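Local coordinates for cadherin-23 (Mus musculus, PDB 5UZ8), which probably serves as a calcium-dependent adhesion protein of the inner ear, where it is linked to mechanotransduction and hearing, at residues Met267-Val272 and Glu289-Thr294; Leu293-Thr298 and Thr309-Glu314. All blocks are in the same frame, centred on the assembly; numbering follows the deposited sequence.

Contact 1 (Met267-Val272 and Glu289-Thr294); sequences MEAFSV and ERFNLT
Phe270 and Phe291 meet in a T-shaped stack between the two sheets of a cadherin repeat, a Greek-key beta sandwich. Phe270 stands on strand 270-272 of one sheet, and Phe291 stands on strand 290-298 of the other. The ring planes are nearly perpendicular, at 84°, and the centroids are 4.9 Å apart. Phe270 supplies the edge. Its CE1 sits over the centre of the Phe291 ring, 3.6 Å from Phe291 CG, and its CZ leans to the side of Phe291 CD1, at 3.7 Å. Phe291 CG lies anti to its own carbonyl carbon (chi1 -57°), which sets the ring beside the backbone N. The second torsion, near a right angle, turns the ring face to Phe270.

Leu293 covers one face of the Phe270 ring, over the CG and CD1 end. Methyl CD1 of Leu293 makes a CH-pi contact there, 4.0 Å from the centroid of the Phe270 ring and 25° off its normal. The methyl is displaced toward the rim, and its closest ring atom is Phe270 CD1 at 3.7 Å. The Phe270 ring is thus held at an edge by an aromatic face and on one of its faces by a methyl. Its other neighbours include Leu262, Leu285 and Val313, so it lies within the buried core.

Residues 267-269 form a short 3-10 turn that leads into strand 270-272. The turn is tied by a hydrogen bond from Phe270 N to Met267 O of 2.9 Å. It brings the Ala269 methyl obliquely up to Phe291, with Ala269 CB 3.9 Å from Phe291 CE2. Arg283 also touches the Phe291 side chain. At the start of the turn, the second methyl of Leu293, CD2, lies 4.1 Å from Met267 N.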
loop_
_atom_site.group_PDB
_atom_site.type_symbol
_atom_site.label_atom_id
_atom_site.label_comp_id
_atom_site.label_asym_id
_atom_site.label_seq_id
_atom_site.Cartn_x
_atom_site.Cartn_y
_atom_site.Cartn_z
ATOM N N MET A 267 2.567 19.109 54.956
ATOM C CA MET A 267 1.417 18.437 54.428
ATOM C C MET A 267 0.276 18.472 55.468
ATOM O O MET A 267 -0.811 18.891 55.106
ATOM C CB MET A 267 1.716 17.054 53.903
ATOM C CG MET A 267 2.147 16.058 54.937
ATOM S SD MET A 267 2.873 14.683 54.055
ATOM C CE MET A 267 1.402 13.831 53.487
ATOM N N GLU A 268 0.557 18.182 56.745
ATOM C CA GLU A 268 -0.492 18.092 57.793
ATOM C C GLU A 268 -1.404 19.329 57.998
ATOM O O GLU A 268 -2.530 19.198 58.482
ATOM C CB GLU A 268 0.135 17.666 59.140
ATOM C CG GLU A 268 1.020 18.710 59.874
ATOM C CD GLU A 268 2.269 19.187 59.101
ATOM O OE1 GLU A 268 2.933 18.350 58.412
ATOM O OE2 GLU A 268 2.590 20.427 59.170
ATOM N N ALA A 269 -0.919 20.517 57.635
ATOM C CA ALA A 269 -1.701 21.744 57.760
ATOM C C ALA A 269 -2.570 22.070 56.529
ATOM O O ALA A 269 -3.374 23.011 56.583
ATOM C CB ALA A 269 -0.808 22.924 58.083
ATOM N N PHE A 270 -2.386 21.338 55.438
ATOM C CA PHE A 270 -3.128 21.582 54.203
ATOM C C PHE A 270 -3.633 20.280 53.599
ATOM O O PHE A 270 -3.200 19.196 53.990
ATOM C CB PHE A 270 -2.207 22.263 53.180
ATOM C CG PHE A 270 -1.667 23.590 53.635
ATOM C CD1 PHE A 270 -0.532 23.662 54.406
ATOM C CD2 PHE A 270 -2.327 24.770 53.315
ATOM C CE1 PHE A 270 -0.063 24.872 54.860
ATOM C CE2 PHE A 270 -1.848 25.998 53.742
ATOM C CZ PHE A 270 -0.715 26.052 54.517
ATOM N N SER A 271 -4.540 20.415 52.635
ATOM C CA SER A 271 -5.057 19.289 51.869
ATOM C C SER A 271 -5.164 19.697 50.426
ATOM O O SER A 271 -5.413 20.871 50.127
ATOM C CB SER A 271 -6.445 18.894 52.361
ATOM O OG SER A 271 -6.360 18.281 53.616
ATOM N N VAL A 272 -4.976 18.737 49.523
ATOM C CA VAL A 272 -5.247 18.991 48.117
ATOM C C VAL A 272 -6.289 17.990 47.631
ATOM O O VAL A 272 -6.215 16.788 47.954
ATOM C CB VAL A 272 -3.991 18.934 47.235
ATOM C CG1 VAL A 272 -3.390 17.530 47.188
ATOM C CG2 VAL A 272 -4.300 19.439 45.836
ATOM N N GLU A 289 3.694 31.518 60.791
ATOM C CA GLU A 289 3.857 30.239 60.057
ATOM C C GLU A 289 4.244 30.451 58.591
ATOM O O GLU A 289 3.740 31.367 57.941
ATOM C CB GLU A 289 2.597 29.378 60.176
ATOM C CG GLU A 289 2.234 29.107 61.643
ATOM C CD GLU A 289 1.296 27.926 61.822
ATOM O OE1 GLU A 289 0.125 28.135 62.199
ATOM O OE2 GLU A 289 1.739 26.796 61.500
ATOM N N ARG A 290 5.142 29.604 58.097
ATOM C CA ARG A 290 5.590 29.626 56.698
ATOM C C ARG A 290 5.817 28.185 56.256
ATOM O O ARG A 290 6.416 27.396 56.984
ATOM C CB ARG A 290 6.902 30.358 56.522
ATOM C CG ARG A 290 6.901 31.809 56.999
ATOM C CD ARG A 290 7.937 32.677 56.242
ATOM N NE ARG A 290 8.854 31.884 55.407
ATOM C CZ ARG A 290 9.132 32.093 54.109
ATOM N NH1 ARG A 290 8.626 33.137 53.427
ATOM N NH2 ARG A 290 9.973 31.264 53.485
ATOM N N PHE A 291 5.344 27.860 55.069
ATOM C CA PHE A 291 5.385 26.498 54.591
ATOM C C PHE A 291 6.011 26.510 53.201
ATOM O O PHE A 291 5.723 27.432 52.419
ATOM C CB PHE A 291 3.982 25.950 54.489
ATOM C CG PHE A 291 3.218 25.992 55.772
ATOM C CD1 PHE A 291 2.476 27.118 56.117
ATOM C CD2 PHE A 291 3.271 24.932 56.658
ATOM C CE1 PHE A 291 1.778 27.171 57.303
ATOM C CE2 PHE A 291 2.544 24.972 57.836
ATOM C CZ PHE A 291 1.817 26.100 58.167
ATOM N N ASN A 292 6.884 25.537 52.929
ATOM C CA ASN A 292 7.255 25.247 51.531
ATOM C C ASN A 292 6.851 23.806 51.267
ATOM O O ASN A 292 7.507 22.860 51.651
ATOM C CB ASN A 292 8.714 25.543 51.175
ATOM C CG ASN A 292 8.901 25.869 49.677
ATOM O OD1 ASN A 292 7.943 25.965 48.925
ATOM N ND2 ASN A 292 10.137 26.043 49.264
ATOM N N LEU A 293 5.688 23.691 50.646
ATOM C CA LEU A 293 5.031 22.409 50.389
ATOM C C LEU A 293 5.534 21.854 49.077
ATOM O O LEU A 293 5.980 22.626 48.188
ATOM C CB LEU A 293 3.530 22.589 50.282
ATOM C CG LEU A 293 2.855 23.278 51.470
ATOM C CD1 LEU A 293 1.359 23.523 51.235
ATOM C CD2 LEU A 293 3.081 22.447 52.700
ATOM N N THR A 294 5.508 20.534 48.967
ATOM C CA THR A 294 5.793 19.883 47.706
ATOM C C THR A 294 4.490 19.350 47.155
ATOM O O THR A 294 3.801 18.581 47.846
ATOM C CB THR A 294 6.782 18.730 47.898
ATOM O OG1 THR A 294 8.023 19.271 48.336
ATOM C CG2 THR A 294 7.018 18.044 46.580
#

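Contact 2 (Leu293-Thr298 and Thr309-Glu314); sequences LTVVAT and TMLLVE
Leu293 pairs with Leu311, and Val295 with Thr309, as antiparallel hydrogen-bonded pairs. Each pair exchanges two backbone hydrogen bonds; Val295 N to Thr309 O is 2.8 Å. Thr294 and Met310 form the non-hydrogen-bonded pair between them.

The Leu293 side chain can be followed outward. Leu293 CB lies 3.7 Å from Leu311 O, and CG is only slightly farther from that oxygen. At the tip, Leu293 CD1 meets Val313 CG2 at 4.1 Å and Leu311 CD2 at 4.2 Å. Leu293 CD2 turns instead toward residues 267-270. The two leucines lie side by side and point the same way. On their face of the sheet, Val295 CG2 also rests 4.0 Å from Leu311 CB.

Thr294 and Met310 lie alongside each other on the other face. Met310 has two conformers, so the close approach of its sulfur to Thr294 OG1 is doubtful. A glycine in place of Thr294 removes the whole side chain, CB included, and would probably leave the end of Met310 less confined.

The hairpin occupies the middle of a four-stranded mixed sheet. Strand 259-263 flanks strand 290-298, and strand 227-233 runs parallel to strand 306-316 on its outer side.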
loop_
_atom_site.group_PDB
_atom_site.type_symbol
_atom_site.label_atom_id
_atom_site.label_comp_id
_atom_site.label_asym_id
_atom_site.label_seq_id
_atom_site.Cartn_x
_atom_site.Cartn_y
_atom_site.Cartn_z
ATOM N N LEU A 293 5.688 23.691 50.646
ATOM C CA LEU A 293 5.031 22.409 50.389
ATOM C C LEU A 293 5.534 21.854 49.077
ATOM O O LEU A 293 5.980 22.626 48.188
ATOM C CB LEU A 293 3.530 22.589 50.282
ATOM C CG LEU A 293 2.855 23.278 51.470
ATOM C CD1 LEU A 293 1.359 23.523 51.235
ATOM C CD2 LEU A 293 3.081 22.447 52.700
ATOM N N THR A 294 5.508 20.534 48.967
ATOM C CA THR A 294 5.793 19.883 47.706
ATOM C C THR A 294 4.490 19.350 47.155
ATOM O O THR A 294 3.801 18.581 47.846
ATOM C CB THR A 294 6.782 18.730 47.898
ATOM O OG1 THR A 294 8.023 19.271 48.336
ATOM C CG2 THR A 294 7.018 18.044 46.580
ATOM N N VAL A 295 4.122 19.800 45.961
ATOM C CA VAL A 295 2.868 19.380 45.311
ATOM C C VAL A 295 3.274 18.355 44.266
ATOM O O VAL A 295 4.198 18.602 43.482
ATOM C CB VAL A 295 2.155 20.561 44.645
ATOM C CG1 VAL A 295 0.827 20.143 44.029
ATOM C CG2 VAL A 295 1.908 21.670 45.658
ATOM N N VAL A 296 2.601 17.215 44.261
ATOM C CA VAL A 296 2.934 16.116 43.365
ATOM C C VAL A 296 1.733 15.864 42.468
ATOM O O VAL A 296 0.612 15.829 42.963
ATOM C CB VAL A 296 3.197 14.834 44.161
ATOM C CG1 VAL A 296 3.662 13.689 43.263
ATOM C CG2 VAL A 296 4.176 15.083 45.286
ATOM N N ALA A 297 1.979 15.676 41.162
ATOM C CA ALA A 297 0.960 15.227 40.213
ATOM C C ALA A 297 1.420 13.873 39.711
ATOM O O ALA A 297 2.564 13.745 39.319
ATOM C CB ALA A 297 0.824 16.197 39.043
ATOM N N THR A 298 0.556 12.869 39.788
ATOM C CA THR A 298 0.907 11.506 39.379
ATOM C C THR A 298 -0.088 11.064 38.307
ATOM O O THR A 298 -1.304 11.227 38.484
ATOM C CB THR A 298 0.828 10.559 40.594
ATOM O OG1 THR A 298 1.700 11.034 41.628
ATOM C CG2 THR A 298 1.199 9.151 40.252
ATOM N N THR A 309 6.153 20.350 41.995
ATOM C CA THR A 309 6.536 21.740 42.116
ATOM C C THR A 309 6.462 22.107 43.587
ATOM O O THR A 309 5.941 21.330 44.400
ATOM C CB THR A 309 5.638 22.635 41.254
ATOM O OG1 THR A 309 6.135 23.976 41.297
ATOM C CG2 THR A 309 4.212 22.609 41.728
ATOM N N MET A 310 7.045 23.258 43.924
ATOM C CA MET A 310 7.030 23.738 45.294
ATOM C C MET A 310 6.005 24.858 45.430
ATOM O O MET A 310 5.763 25.621 44.485
ATOM C CB MET A 310 8.433 24.195 45.726
ATOM C CG MET A 310 9.473 23.073 45.740
ATOM S SD MET A 310 8.925 21.598 46.630
ATOM C CE MET A 310 10.192 20.381 46.253
ATOM N N LEU A 311 5.391 24.937 46.614
ATOM C CA LEU A 311 4.355 25.932 46.887
ATOM C C LEU A 311 4.713 26.605 48.216
ATOM O O LEU A 311 4.693 25.949 49.261
ATOM C CB LEU A 311 2.972 25.291 46.963
ATOM C CG LEU A 311 1.807 26.186 47.431
ATOM C CD1 LEU A 311 1.607 27.375 46.511
ATOM C CD2 LEU A 311 0.506 25.402 47.592
ATOM N N LEU A 312 5.107 27.869 48.147
ATOM C CA LEU A 312 5.410 28.645 49.347
ATOM C C LEU A 312 4.091 29.229 49.844
ATOM O O LEU A 312 3.353 29.825 49.066
ATOM C CB LEU A 312 6.391 29.758 49.038
ATOM C CG LEU A 312 6.544 30.848 50.094
ATOM C CD1 LEU A 312 6.861 30.295 51.499
ATOM C CD2 LEU A 312 7.599 31.839 49.617
ATOM N N VAL A 313 3.782 29.029 51.126
ATOM C CA VAL A 313 2.594 29.655 51.721
ATOM C C VAL A 313 3.014 30.509 52.901
ATOM O O VAL A 313 3.611 29.997 53.847
ATOM C CB VAL A 313 1.600 28.614 52.216
ATOM C CG1 VAL A 313 0.344 29.309 52.741
ATOM C CG2 VAL A 313 1.260 27.632 51.111
ATOM N N GLU A 314 2.750 31.807 52.819
ATOM C CA GLU A 314 3.004 32.722 53.936
ATOM C C GLU A 314 1.673 33.120 54.552
ATOM O O GLU A 314 0.631 33.073 53.895
ATOM C CB GLU A 314 3.818 33.953 53.502
ATOM C CG GLU A 314 3.095 34.958 52.609
ATOM C CD GLU A 314 3.785 36.317 52.563
ATOM O OE1 GLU A 314 3.186 37.273 52.005
ATOM O OE2 GLU A 314 4.921 36.425 53.090
#

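Overall arrangement
Both contacts belong to the third cadherin repeat of this fragment, near the C-terminal end of the modelled chain. The centres of contact 1 and contact 2 are about 8 Å apart. Strand 290-298 carries one side of each, and Leu293 and Thr294 belong to both. Along the chain, 267-272 comes first, then 289-294 and the overlapping 293-298, and last 309-314. Contact 1 crosses the sandwich from one sheet to the other, whereas contact 2 runs within a sheet. A probable hydrogen bond from Val313 N to Phe291 O, 2.8 Å, links them directly. Together they join the hairpin of one sheet to the opposing sheet and so form part of the repeat's core.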